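Side-chain contact in TolA protein (Vibrio cholerae, PDB 4G7X), which probably acts, through its periplasmic C-terminal domain, in the Tol-Pal cell-envelope system, which filamentous phage coat proteins and colicins exploit: residues Thr45-Val48 with Gly49-Gly52. Numbering follows the deposited sequence.
Sequences TSEV and GRYG
The guanidinium of Arg50 presents an edge to the carboxylate of Glu47, while one of its faces looks onto the Tyr51 ring, whose CD2 lies 4.0 Å from the guanidinium plane, toward its rim. At the ring's own edge sit Glu47 O, 3.3 Å from Tyr51 CD2, and the carboxylate, with Glu47 OE2 3.4 Å from Tyr51 CE2; carboxylate and ring stand almost perpendicular. Two nitrogens on one side of the Arg50 guanidinium share the Glu47 carboxylate: NE donates to OE1 over 2.9 Å, nearly straight but 25° out of the carboxylate plane, and NH2 reaches the syn lone pair of OE2 at 3.0 Å. Bends in both chains, at chi2 in Glu47 (-68°) and at chi3 in Arg50 (67°), bring the charged groups together one helical turn apart. Beneath them runs the regular i to i+4 backbone bonding of helix 38-62, in which Tyr51 N meets Glu47 O at 2.9 Å. Glu47 also touches Val124 and Tyr51 Leu128, both in helix 122-128, and loop residues Gln121 and Pro118 border the pair. The two-pronged salt bridge satisfies both oxygens of a buried carboxylate and would probably favour its ionised form, while restricting rotation of the guanidinium beside the ring.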
loop_
_atom_site.group_PDB
_atom_site.type_symbol
_atom_site.label_atom_id
_atom_site.label_comp_id
_atom_site.label_asym_id
_atom_site.label_seq_id
_atom_site.Cartn_x
_atom_site.Cartn_y
_atom_site.Cartn_z
ATOM N N THR B 45 -0.302 22.972 -4.249
ATOM C CA THR B 45 -1.444 22.821 -3.348
ATOM C C THR B 45 -2.700 22.398 -4.123
ATOM O O THR B 45 -3.426 21.491 -3.700
ATOM C CB THR B 45 -1.677 24.113 -2.538
ATOM O OG1 THR B 45 -0.506 24.392 -1.760
ATOM C CG2 THR B 45 -2.875 23.981 -1.597
ATOM N N SER B 46 -2.932 23.033 -5.270
ATOM C CA SER B 46 -4.065 22.700 -6.132
ATOM C C SER B 46 -3.993 21.256 -6.632
ATOM O O SER B 46 -4.985 20.529 -6.580
ATOM C CB SER B 46 -4.142 23.672 -7.315
ATOM O OG SER B 46 -5.295 23.435 -8.108
ATOM N N GLU B 47 -2.814 20.854 -7.102
ATOM C CA GLU B 47 -2.606 19.511 -7.642
ATOM C C GLU B 47 -2.739 18.409 -6.594
ATOM O O GLU B 47 -3.269 17.335 -6.890
ATOM C CB GLU B 47 -1.259 19.422 -8.365
ATOM C CG GLU B 47 -1.253 20.126 -9.712
ATOM C CD GLU B 47 -2.138 19.437 -10.735
ATOM O OE1 GLU B 47 -3.320 19.813 -10.846
ATOM O OE2 GLU B 47 -1.657 18.505 -11.412
ATOM N N VAL B 48 -2.270 18.677 -5.376
ATOM C CA VAL B 48 -2.437 17.742 -4.258
ATOM C C VAL B 48 -3.916 17.515 -3.954
ATOM O O VAL B 48 -4.337 16.384 -3.688
ATOM C CB VAL B 48 -1.659 18.200 -3.003
ATOM C CG1 VAL B 48 -2.051 17.393 -1.770
ATOM C CG2 VAL B 48 -0.167 18.071 -3.254
ATOM N N GLY B 49 -4.704 18.586 -4.013
ATOM C CA GLY B 49 -6.149 18.483 -3.844
ATOM C C GLY B 49 -6.791 17.661 -4.950
ATOM O O GLY B 49 -7.633 16.800 -4.679
ATOM N N ARG B 50 -6.375 17.914 -6.189
ATOM C CA ARG B 50 -6.948 17.245 -7.358
ATOM C C ARG B 50 -6.643 15.746 -7.365
ATOM O O ARG B 50 -7.551 14.926 -7.531
ATOM C CB ARG B 50 -6.473 17.907 -8.659
ATOM C CG ARG B 50 -7.258 17.467 -9.886
ATOM C CD ARG B 50 -6.914 18.275 -11.128
ATOM N NE ARG B 50 -5.546 18.053 -11.595
ATOM C CZ ARG B 50 -5.151 17.026 -12.344
ATOM N NH1 ARG B 50 -6.010 16.081 -12.717
ATOM N NH2 ARG B 50 -3.880 16.934 -12.712
ATOM N N TYR B 51 -5.373 15.395 -7.172
ATOM C CA TYR B 51 -4.984 13.985 -7.118
ATOM C C TYR B 51 -5.500 13.286 -5.868
ATOM O O TYR B 51 -5.894 12.122 -5.933
ATOM C CB TYR B 51 -3.472 13.814 -7.288
ATOM C CG TYR B 51 -3.038 13.902 -8.733
ATOM C CD1 TYR B 51 -3.062 12.777 -9.558
ATOM C CD2 TYR B 51 -2.623 15.114 -9.284
ATOM C CE1 TYR B 51 -2.682 12.854 -10.890
ATOM C CE2 TYR B 51 -2.234 15.200 -10.610
ATOM C CZ TYR B 51 -2.265 14.070 -11.408
ATOM O OH TYR B 51 -1.884 14.156 -12.727
ATOM N N GLY B 52 -5.521 13.998 -4.744
ATOM C CA GLY B 52 -6.138 13.480 -3.520
ATOM C C GLY B 52 -7.564 13.013 -3.765
ATOM O O GLY B 52 -7.960 11.934 -3.318
#